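Local atomic coordinates of negative regulator of ofd1 (Schizosaccharomyces pombe, PDB entry 3QTM), a protein that is required for correct translation termination and directly inhibits ofd1, probably thereby stabilising the sre1 transcription factor domain that drives hypoxic gene expression. Residues K67-A72 / I105-L110; E118-L123 / E175-L180; K267-L272 / M300-I305; K294-K299 / K317-A322. One frame throughout, in Å; residues are numbered along the deposited sequence.

Contact 1. Residues K67-A72 / I105-L110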
# COMPACT_ATOMS: atom_id res chain seq x y z
N LYS A 67 11.24 1.68 21.22
CA LYS A 67 10.71 2.14 19.95
C LYS A 67 9.28 1.62 19.73
O LYS A 67 8.45 2.33 19.16
CB LYS A 67 11.61 1.69 18.81
CG LYS A 67 13.01 2.32 18.83
CD LYS A 67 13.70 2.11 17.48
CE LYS A 67 15.08 2.75 17.44
NZ LYS A 67 15.99 2.06 18.39
N ASP A 68 9.00 0.38 20.15
CA ASP A 68 7.67 -0.22 19.98
C ASP A 68 6.58 0.54 20.72
O ASP A 68 5.44 0.53 20.30
CB ASP A 68 7.66 -1.68 20.44
CG ASP A 68 8.31 -2.62 19.44
OD1 ASP A 68 8.64 -2.16 18.32
OD2 ASP A 68 8.49 -3.81 19.78
N PHE A 69 6.93 1.16 21.84
CA PHE A 69 5.96 2.02 22.52
C PHE A 69 5.57 3.21 21.64
O PHE A 69 4.39 3.50 21.44
CB PHE A 69 6.48 2.52 23.87
CG PHE A 69 5.67 3.69 24.44
CD1 PHE A 69 4.51 3.46 25.14
CD2 PHE A 69 6.07 4.99 24.23
CE1 PHE A 69 3.76 4.52 25.64
CE2 PHE A 69 5.32 6.06 24.73
CZ PHE A 69 4.16 5.83 25.42
N HIS A 70 6.57 3.92 21.11
CA HIS A 70 6.26 5.10 20.30
C HIS A 70 5.58 4.71 18.98
O HIS A 70 4.78 5.48 18.45
CB HIS A 70 7.52 5.93 20.02
CG HIS A 70 8.26 6.34 21.26
ND1 HIS A 70 7.90 7.44 22.01
CD2 HIS A 70 9.33 5.79 21.88
CE1 HIS A 70 8.71 7.54 23.04
NE2 HIS A 70 9.60 6.56 22.98
N ALA A 71 5.91 3.52 18.46
CA ALA A 71 5.28 3.01 17.25
C ALA A 71 3.79 2.79 17.46
O ALA A 71 2.99 3.15 16.60
CB ALA A 71 5.95 1.72 16.80
N ALA A 72 3.40 2.19 18.59
CA ALA A 72 1.99 1.94 18.87
C ALA A 72 1.24 3.25 19.06
O ALA A 72 0.12 3.42 18.60
CB ALA A 72 1.82 1.06 20.09
N ILE A 105 3.48 11.55 13.15
CA ILE A 105 4.86 11.76 12.72
C ILE A 105 5.77 12.15 13.89
O ILE A 105 6.82 11.55 14.10
CB ILE A 105 4.95 12.88 11.64
CG1 ILE A 105 4.28 12.43 10.32
CG2 ILE A 105 6.41 13.32 11.45
CD1 ILE A 105 4.20 13.52 9.23
N GLU A 106 5.38 13.16 14.66
CA GLU A 106 6.22 13.63 15.75
C GLU A 106 6.40 12.55 16.83
O GLU A 106 7.51 12.34 17.35
CB GLU A 106 5.63 14.90 16.36
CG GLU A 106 5.44 16.04 15.37
CD GLU A 106 6.73 16.81 15.14
OE1 GLU A 106 7.70 16.58 15.89
OE2 GLU A 106 6.78 17.62 14.20
N ARG A 107 5.30 11.86 17.15
CA ARG A 107 5.36 10.77 18.14
C ARG A 107 6.33 9.69 17.68
O ARG A 107 7.15 9.21 18.45
CB ARG A 107 3.97 10.18 18.39
CG ARG A 107 3.96 8.88 19.22
CD ARG A 107 4.85 8.97 20.46
NE ARG A 107 4.47 10.09 21.32
CZ ARG A 107 5.10 10.44 22.44
NH1 ARG A 107 6.13 9.74 22.89
NH2 ARG A 107 4.67 11.48 23.14
N ALA A 108 6.24 9.31 16.41
CA ALA A 108 7.12 8.28 15.88
C ALA A 108 8.58 8.76 15.82
O ALA A 108 9.51 7.99 16.11
CB ALA A 108 6.62 7.80 14.50
N GLN A 109 8.80 10.02 15.47
CA GLN A 109 10.16 10.55 15.44
C GLN A 109 10.79 10.55 16.84
O GLN A 109 11.99 10.34 16.99
CB GLN A 109 10.21 11.93 14.78
CG GLN A 109 9.99 11.88 13.28
CD GLN A 109 9.82 13.26 12.64
OE1 GLN A 109 9.61 14.26 13.33
NE2 GLN A 109 9.89 13.31 11.32
N LEU A 110 9.97 10.78 17.87
CA LEU A 110 10.45 10.69 19.24
C LEU A 110 11.02 9.31 19.55
O LEU A 110 11.90 9.17 20.41
CB LEU A 110 9.34 11.03 20.23
CG LEU A 110 9.02 12.51 20.35
CD1 LEU A 110 7.74 12.72 21.17
CD2 LEU A 110 10.20 13.23 20.98
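H70 and R107 meet edge to edge: NH1 of R107 donates to ND1 of H70 at 3.0 Å, and the imidazole and guanidinium planes differ by only 2°. The bond lies within 4° of both planes, although it is bent at the hydrogen, and it uses ND1 as an acceptor. R107 arrives there through a folded chain, with CG opposite its backbone N (chi1 170°) and further bends at chi2 and chi3. Its CG passes 3.6 Å from the carbonyl O of H70, while CB of H70 sits 3.7 Å from the carbonyl O of R107. Such closeness suits the antiparallel helices 67-82 and 97-110 of this TPR-clan region, whose axes here approach to 8.0 Å, with small A108 beside H70 on the register. On the inner flank, CD2 of F69 lies 3.7 Å above the centre of the H70 imidazole, and the buried F69 ring also packs on A52, I55 and L56 of helix 38-58. The opposite flank is looser. There the exposed L110 lays CD1 over one face of the R107 guanidinium, yet its CB comes no nearer than 4.3 Å to ND1 of H70.

Contact 2. Residues E118-L123 / E175-L180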
# COMPACT_ATOMS: atom_id res chain seq x y z
N GLU A 118 13.40 -1.80 15.69
CA GLU A 118 12.93 -0.60 14.99
C GLU A 118 11.88 -0.84 13.88
O GLU A 118 11.38 0.11 13.28
CB GLU A 118 14.13 0.16 14.41
CG GLU A 118 14.89 -0.62 13.37
CD GLU A 118 16.28 -0.04 13.08
OE1 GLU A 118 16.80 0.76 13.89
OE2 GLU A 118 16.86 -0.41 12.03
N SER A 119 11.57 -2.10 13.60
CA SER A 119 10.65 -2.45 12.51
C SER A 119 9.28 -1.77 12.62
O SER A 119 8.82 -1.15 11.67
CB SER A 119 10.49 -3.97 12.44
OG SER A 119 11.72 -4.58 12.09
N ARG A 120 8.64 -1.89 13.78
CA ARG A 120 7.31 -1.32 13.95
C ARG A 120 7.38 0.20 13.88
O ARG A 120 6.47 0.83 13.36
CB ARG A 120 6.67 -1.79 15.26
CG ARG A 120 6.19 -3.24 15.22
CD ARG A 120 5.84 -3.79 16.61
NE ARG A 120 5.61 -5.23 16.52
CZ ARG A 120 4.41 -5.80 16.46
NH1 ARG A 120 3.30 -5.07 16.52
NH2 ARG A 120 4.31 -7.12 16.35
N LEU A 121 8.46 0.79 14.36
CA LEU A 121 8.62 2.23 14.32
C LEU A 121 8.79 2.70 12.88
O LEU A 121 8.20 3.70 12.47
CB LEU A 121 9.80 2.70 15.18
CG LEU A 121 9.82 4.22 15.37
CD1 LEU A 121 8.65 4.66 16.30
CD2 LEU A 121 11.17 4.74 15.89
N PHE A 122 9.60 1.95 12.12
CA PHE A 122 9.86 2.31 10.73
C PHE A 122 8.57 2.27 9.94
O PHE A 122 8.34 3.12 9.08
CB PHE A 122 10.92 1.39 10.11
CG PHE A 122 12.34 1.76 10.48
CD1 PHE A 122 12.60 2.64 11.52
CD2 PHE A 122 13.42 1.20 9.80
CE1 PHE A 122 13.90 2.98 11.86
CE2 PHE A 122 14.73 1.52 10.14
CZ PHE A 122 14.97 2.42 11.17
N LEU A 123 7.72 1.29 10.24
CA LEU A 123 6.45 1.15 9.55
C LEU A 123 5.52 2.32 9.90
O LEU A 123 4.90 2.90 9.02
CB LEU A 123 5.78 -0.20 9.83
CG LEU A 123 4.39 -0.49 9.24
CD1 LEU A 123 4.40 -0.52 7.71
CD2 LEU A 123 3.82 -1.81 9.77
N GLU A 175 12.92 -9.66 9.18
CA GLU A 175 12.00 -10.79 9.26
C GLU A 175 10.56 -10.33 9.46
O GLU A 175 10.31 -9.21 9.90
CB GLU A 175 12.43 -11.78 10.35
CG GLU A 175 12.44 -11.23 11.77
CD GLU A 175 12.84 -12.29 12.79
OE1 GLU A 175 13.55 -13.25 12.41
OE2 GLU A 175 12.44 -12.17 13.97
N TYR A 176 9.61 -11.19 9.10
CA TYR A 176 8.21 -10.84 9.23
C TYR A 176 7.87 -10.46 10.67
O TYR A 176 8.35 -11.10 11.60
CB TYR A 176 7.31 -11.97 8.79
CG TYR A 176 5.86 -11.63 8.99
CD1 TYR A 176 5.21 -10.76 8.13
CD2 TYR A 176 5.14 -12.16 10.07
CE1 TYR A 176 3.89 -10.42 8.31
CE2 TYR A 176 3.80 -11.83 10.26
CZ TYR A 176 3.19 -10.95 9.38
OH TYR A 176 1.86 -10.60 9.55
N PHE A 177 7.07 -9.41 10.82
CA PHE A 177 6.53 -9.00 12.11
C PHE A 177 5.06 -8.67 11.92
O PHE A 177 4.65 -8.21 10.84
CB PHE A 177 7.32 -7.82 12.70
CG PHE A 177 7.33 -6.58 11.82
CD1 PHE A 177 6.50 -5.50 12.09
CD2 PHE A 177 8.18 -6.49 10.72
CE1 PHE A 177 6.50 -4.36 11.27
CE2 PHE A 177 8.19 -5.36 9.91
CZ PHE A 177 7.35 -4.30 10.19
N ASP A 178 4.23 -8.93 12.93
CA ASP A 178 2.79 -8.97 12.68
C ASP A 178 2.05 -7.63 12.61
O ASP A 178 0.85 -7.62 12.40
CB ASP A 178 2.07 -9.95 13.62
CG ASP A 178 2.15 -9.55 15.08
OD1 ASP A 178 2.44 -8.36 15.37
OD2 ASP A 178 1.92 -10.43 15.94
N ALA A 179 2.75 -6.51 12.79
CA ALA A 179 2.15 -5.22 12.47
C ALA A 179 2.15 -5.01 10.96
O ALA A 179 1.46 -4.12 10.46
CB ALA A 179 2.89 -4.08 13.15
N LEU A 180 2.95 -5.81 10.25
CA LEU A 180 3.07 -5.70 8.79
C LEU A 180 2.00 -6.53 8.09
O LEU A 180 2.26 -7.63 7.63
CB LEU A 180 4.47 -6.13 8.31
CG LEU A 180 4.84 -5.81 6.86
CD1 LEU A 180 5.20 -4.32 6.68
CD2 LEU A 180 5.99 -6.68 6.36
O HOH W 1 11.27 -7.70 12.36
O HOH W 2 0.52 -5.76 15.57
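This is a loop-on-helix contact in the TPR-clan helical array: F177, D178 and A179, in the connection between helices 151-170 and 188-197, pack against S119, R120 and L123 at the start of helix 119-142. A type I beta turn from F177 to L180 shapes the loop. CB of S119 stands over the middle of the F177 ring, 3.8 Å from its centroid and 13° off the normal, a CH-pi contact. The opposite face of that ring is met by CB of L180, from its own loop, so the phenyl is sandwiched. L123 lies deeper, CD2 being 3.4 Å from the carbonyl O of A179 and CD1 4.0 Å from CD1 of L180. R120 runs extended from CG to NE past the F177 side chain, the two pointing in opposite directions, and CB of A179 lies over one face of its guanidinium. R120 also makes a cation-pi contact with W23 of helix 15-34. At the outer end R120 forms a salt bridge with D178, the two planes almost perpendicular; its modelled length is implausibly short, so the fine geometry is doubtful. A water spans the pair, accepting from NH1 of R120 at 3.0 Å and donating to OD1 of D178 at 3.2 Å.

Contact 3. Residues K267-L272 / M300-I305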
# COMPACT_ATOMS: atom_id res chain seq x y z
N LYS A 267 11.37 -4.67 -21.96
CA LYS A 267 11.10 -4.36 -20.56
C LYS A 267 9.60 -4.40 -20.27
O LYS A 267 9.18 -4.94 -19.26
CB LYS A 267 11.70 -3.00 -20.17
CG LYS A 267 13.21 -3.03 -20.04
CD LYS A 267 13.80 -1.63 -19.97
CE LYS A 267 15.29 -1.69 -19.63
NZ LYS A 267 15.93 -0.35 -19.66
N ALA A 268 8.81 -3.84 -21.17
CA ALA A 268 7.36 -3.86 -21.02
C ALA A 268 6.86 -5.29 -20.98
O ALA A 268 5.97 -5.62 -20.20
CB ALA A 268 6.68 -3.10 -22.15
N SER A 269 7.46 -6.15 -21.80
CA SER A 269 7.06 -7.55 -21.89
C SER A 269 7.41 -8.34 -20.64
O SER A 269 6.68 -9.25 -20.25
CB SER A 269 7.67 -8.21 -23.13
OG SER A 269 7.23 -7.57 -24.31
N SER A 270 8.54 -8.02 -20.02
CA SER A 270 8.89 -8.67 -18.77
C SER A 270 7.86 -8.36 -17.70
O SER A 270 7.46 -9.23 -16.92
CB SER A 270 10.27 -8.23 -18.28
OG SER A 270 11.21 -9.26 -18.48
N TRP A 271 7.43 -7.11 -17.65
CA TRP A 271 6.47 -6.71 -16.63
C TRP A 271 5.09 -7.32 -16.90
O TRP A 271 4.40 -7.74 -15.97
CB TRP A 271 6.42 -5.19 -16.49
CG TRP A 271 7.66 -4.69 -15.85
CD1 TRP A 271 8.61 -3.88 -16.40
CD2 TRP A 271 8.11 -4.99 -14.52
NE1 TRP A 271 9.62 -3.65 -15.50
CE2 TRP A 271 9.34 -4.32 -14.34
CE3 TRP A 271 7.59 -5.76 -13.47
CZ2 TRP A 271 10.05 -4.39 -13.14
CZ3 TRP A 271 8.30 -5.83 -12.29
CH2 TRP A 271 9.52 -5.15 -12.13
N LEU A 272 4.71 -7.39 -18.17
CA LEU A 272 3.44 -7.99 -18.54
C LEU A 272 3.43 -9.47 -18.17
O LEU A 272 2.43 -9.99 -17.64
CB LEU A 272 3.14 -7.78 -20.02
CG LEU A 272 2.80 -6.34 -20.39
CD1 LEU A 272 2.67 -6.14 -21.90
CD2 LEU A 272 1.53 -5.89 -19.67
N MSE A 300 -3.63 -9.22 -24.34
CA MSE A 300 -3.85 -8.28 -25.44
C MSE A 300 -2.80 -7.18 -25.47
O MSE A 300 -2.41 -6.72 -26.53
CB MSE A 300 -5.25 -7.67 -25.36
CG MSE A 300 -6.35 -8.59 -25.85
SE MSE A 300 -8.13 -7.84 -25.55
CE MSE A 300 -8.59 -8.63 -23.84
N ASP A 301 -2.34 -6.76 -24.29
CA ASP A 301 -1.20 -5.85 -24.18
C ASP A 301 0.08 -6.51 -24.71
O ASP A 301 0.88 -5.87 -25.40
CB ASP A 301 -1.00 -5.42 -22.73
CG ASP A 301 -2.02 -4.38 -22.27
OD1 ASP A 301 -2.57 -3.66 -23.14
OD2 ASP A 301 -2.26 -4.28 -21.05
N LEU A 302 0.29 -7.77 -24.37
CA LEU A 302 1.41 -8.52 -24.93
C LEU A 302 1.34 -8.58 -26.46
O LEU A 302 2.34 -8.35 -27.15
CB LEU A 302 1.46 -9.92 -24.33
CG LEU A 302 2.08 -9.94 -22.93
CD1 LEU A 302 1.75 -11.22 -22.18
CD2 LEU A 302 3.58 -9.72 -23.04
N ALA A 303 0.16 -8.87 -26.99
CA ALA A 303 -0.03 -9.01 -28.43
C ALA A 303 0.24 -7.70 -29.16
O ALA A 303 0.74 -7.68 -30.28
CB ALA A 303 -1.43 -9.49 -28.74
N GLN A 304 -0.10 -6.59 -28.51
CA GLN A 304 -0.02 -5.28 -29.15
C GLN A 304 1.42 -4.85 -29.44
O GLN A 304 1.69 -4.18 -30.44
CB GLN A 304 -0.72 -4.24 -28.27
CG GLN A 304 -0.54 -2.81 -28.74
CD GLN A 304 -1.14 -1.81 -27.78
OE1 GLN A 304 -2.35 -1.84 -27.50
NE2 GLN A 304 -0.31 -0.90 -27.26
N ILE A 305 2.35 -5.25 -28.59
CA ILE A 305 3.71 -4.72 -28.65
C ILE A 305 4.74 -5.73 -29.14
O ILE A 305 5.84 -5.35 -29.54
CB ILE A 305 4.15 -4.19 -27.27
CG1 ILE A 305 4.28 -5.33 -26.26
CG2 ILE A 305 3.18 -3.14 -26.77
CD1 ILE A 305 5.14 -4.99 -25.07
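L272 and L302 form the hub of an apolar interface between antiparallel helices 262-285 and 292-305, whose axes in these segments approach to 10.1 Å and cross at -163°. L272 can be traced outward from its backbone. Its CB rests 3.6 Å from CD2 of L302, with the branching CG of L302 just behind. From there CG turns opposite the carbonyl carbon (chi1 -71°), which carries both methyls across toward the facing helix. CD1 settles 3.8 Å from CB of D301 and equally near the backbone N of L302, and also lies against the fork of L302, while CD2 lies 4.0 Å from the same CB of D301. The aspartate thus takes part through its methylene, and the leucine crosses it at about a right angle. One turn along, I305 extends the interface chiefly through CD1, which touches CB of A268 at 3.8 Å and stands 4.2 Å from CD1 of L272. That methyl is also 3.4 Å from OG of S269, a hydroxyl whose hydrogen bond goes to the carbonyl O of I265 in its own helix. Shortening L302 to an alanine is likely to leave CB of L272 without its facing methyl and let that leucine turn more freely. Helix 229-254 lies behind the first segment, Y250 touching A268 and A247 touching L272, and Y315 of helix 309-328 also touches L302. The interface thus lies between helices 229-254 and 309-328, consistent with the layered helices of TPR-type folds.

Contact 4. Residues K294-K299 / K317-A322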
# COMPACT_ATOMS: atom_id res chain seq x y z
N LYS A 294 -9.29 -10.09 -16.92
CA LYS A 294 -8.03 -9.44 -16.56
C LYS A 294 -6.84 -10.12 -17.24
O LYS A 294 -5.92 -9.46 -17.72
CB LYS A 294 -7.83 -9.44 -15.04
CG LYS A 294 -6.50 -8.84 -14.60
CD LYS A 294 -6.29 -7.47 -15.23
CE LYS A 294 -5.12 -6.72 -14.60
NZ LYS A 294 -5.41 -6.42 -13.18
N LEU A 295 -6.88 -11.44 -17.30
CA LEU A 295 -5.86 -12.20 -18.03
C LEU A 295 -5.90 -11.79 -19.51
O LEU A 295 -4.87 -11.51 -20.12
CB LEU A 295 -6.10 -13.71 -17.88
CG LEU A 295 -5.28 -14.62 -18.81
CD1 LEU A 295 -3.77 -14.35 -18.67
CD2 LEU A 295 -5.59 -16.09 -18.56
N ALA A 296 -7.11 -11.76 -20.07
CA ALA A 296 -7.30 -11.37 -21.45
C ALA A 296 -6.66 -10.01 -21.77
O ALA A 296 -5.99 -9.85 -22.79
CB ALA A 296 -8.79 -11.36 -21.80
N ASP A 297 -6.87 -9.02 -20.89
CA ASP A 297 -6.31 -7.68 -21.11
C ASP A 297 -4.79 -7.69 -21.11
O ASP A 297 -4.16 -6.99 -21.90
CB ASP A 297 -6.80 -6.71 -20.04
CG ASP A 297 -8.31 -6.51 -20.06
OD1 ASP A 297 -8.94 -6.78 -21.11
OD2 ASP A 297 -8.86 -6.09 -19.03
N ILE A 298 -4.19 -8.45 -20.20
CA ILE A 298 -2.74 -8.57 -20.14
C ILE A 298 -2.19 -9.22 -21.42
O ILE A 298 -1.20 -8.76 -21.99
CB ILE A 298 -2.31 -9.40 -18.92
CG1 ILE A 298 -2.76 -8.70 -17.63
CG2 ILE A 298 -0.81 -9.64 -18.92
CD1 ILE A 298 -2.63 -9.57 -16.38
N LYS A 299 -2.85 -10.28 -21.87
CA LYS A 299 -2.44 -10.94 -23.10
C LYS A 299 -2.58 -10.03 -24.33
O LYS A 299 -1.75 -10.06 -25.23
CB LYS A 299 -3.24 -12.23 -23.29
CG LYS A 299 -2.95 -13.29 -22.23
CD LYS A 299 -1.53 -13.86 -22.36
CE LYS A 299 -1.30 -15.02 -21.39
NZ LYS A 299 0.06 -15.63 -21.52
N LYS A 317 -4.77 -15.79 -29.21
CA LYS A 317 -5.54 -17.00 -28.94
C LYS A 317 -5.83 -17.13 -27.45
O LYS A 317 -6.96 -17.42 -27.06
CB LYS A 317 -4.82 -18.26 -29.43
CG LYS A 317 -5.77 -19.45 -29.56
CD LYS A 317 -5.07 -20.81 -29.67
CE LYS A 317 -6.12 -21.94 -29.67
NZ LYS A 317 -5.58 -23.32 -29.39
N GLU A 318 -4.81 -16.92 -26.63
CA GLU A 318 -4.98 -16.98 -25.17
C GLU A 318 -6.04 -15.98 -24.67
O GLU A 318 -6.87 -16.33 -23.84
CB GLU A 318 -3.65 -16.77 -24.45
CG GLU A 318 -2.69 -17.95 -24.60
CD GLU A 318 -1.40 -17.78 -23.80
OE1 GLU A 318 -0.71 -16.75 -23.99
OE2 GLU A 318 -1.09 -18.67 -22.98
N ALA A 319 -6.02 -14.76 -25.19
CA ALA A 319 -7.02 -13.77 -24.81
C ALA A 319 -8.43 -14.22 -25.21
O ALA A 319 -9.39 -14.10 -24.44
CB ALA A 319 -6.70 -12.41 -25.42
N CYS A 320 -8.55 -14.75 -26.42
CA CYS A 320 -9.85 -15.19 -26.94
C CYS A 320 -10.43 -16.33 -26.13
O CYS A 320 -11.63 -16.34 -25.80
CB CYS A 320 -9.72 -15.61 -28.39
SG CYS A 320 -11.30 -15.85 -29.18
N ASN A 321 -9.59 -17.31 -25.81
CA ASN A 321 -10.02 -18.44 -25.00
C ASN A 321 -10.49 -17.97 -23.63
O ASN A 321 -11.50 -18.45 -23.11
CB ASN A 321 -8.87 -19.44 -24.82
CG ASN A 321 -8.58 -20.25 -26.07
OD1 ASN A 321 -9.37 -20.25 -27.02
ND2 ASN A 321 -7.45 -20.94 -26.07
N ALA A 322 -9.74 -17.04 -23.04
CA ALA A 322 -10.06 -16.52 -21.72
C ALA A 322 -11.43 -15.86 -21.75
O ALA A 322 -12.29 -16.17 -20.92
CB ALA A 322 -8.99 -15.52 -21.27
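A296 and A319 face each other at the centre of an antiparallel helical hairpin, formed by the successive helices 292-305 and 309-328 in a TPR-clan region. With no side chain larger than a methyl at this point, the CA atoms of A296 and A319 come within 4.1 Å and the short axes to 8.2 Å, at 163° between directions. Each methyl nestles against the partner's backbone: CB of A319 is 3.7 Å from the carbonyl O of A296, and CB of A296 is 3.9 Å from the carbonyl O of A319. A turn further on, A322 extends the apolar strip, its CB meeting CB of A296 at 4.2 Å, while L295 reaches toward A322 with CD2 only at the margin. F340 of helix 335-343 closes over A319, and W279 of helix 262-285 lies against L295.

Outward from this alanine seam comes K299. Its CB still packs on the methyl of A319, but the chain bends at chi2 (-69°) and then runs extended, crossing E318 obliquely, with CG and CD near CB of E318. At the edge the ammonium forms a salt bridge with the carboxylate, linking the two helices where E318 is partly exposed. Were K299 an alanine, the E318 carboxylate would probably be left without this charged mate, and CB of E318 without the methylenes that lie against it. NZ of K299 lies 2.8 Å from OE1 of E318 and approaches from above, 42° out of the carboxylate plane.

In the fold
The four contacts fall into two pairs on opposite sides of the chain's centre. Contacts 1 and 2, in the N-terminal part of the chain, have centres 12 Å apart and touch directly: CB of A71 packs 3.6 Å from the backbone C of R120, and CD1 of L121 comes 3.4 Å from the carbonyl O of A108. Contacts 3 and 4, in the C-terminal part, are likewise 12 Å apart between centres and share helix 292-305, with L272 O against I298 CG2 at 3.5 Å. Between the pairs, the nearest atoms of contacts 2 and 3 are about 19 Å apart. An ethanediol, probably from the crystallisation liquor, lies about 4 Å from the R120 side chain.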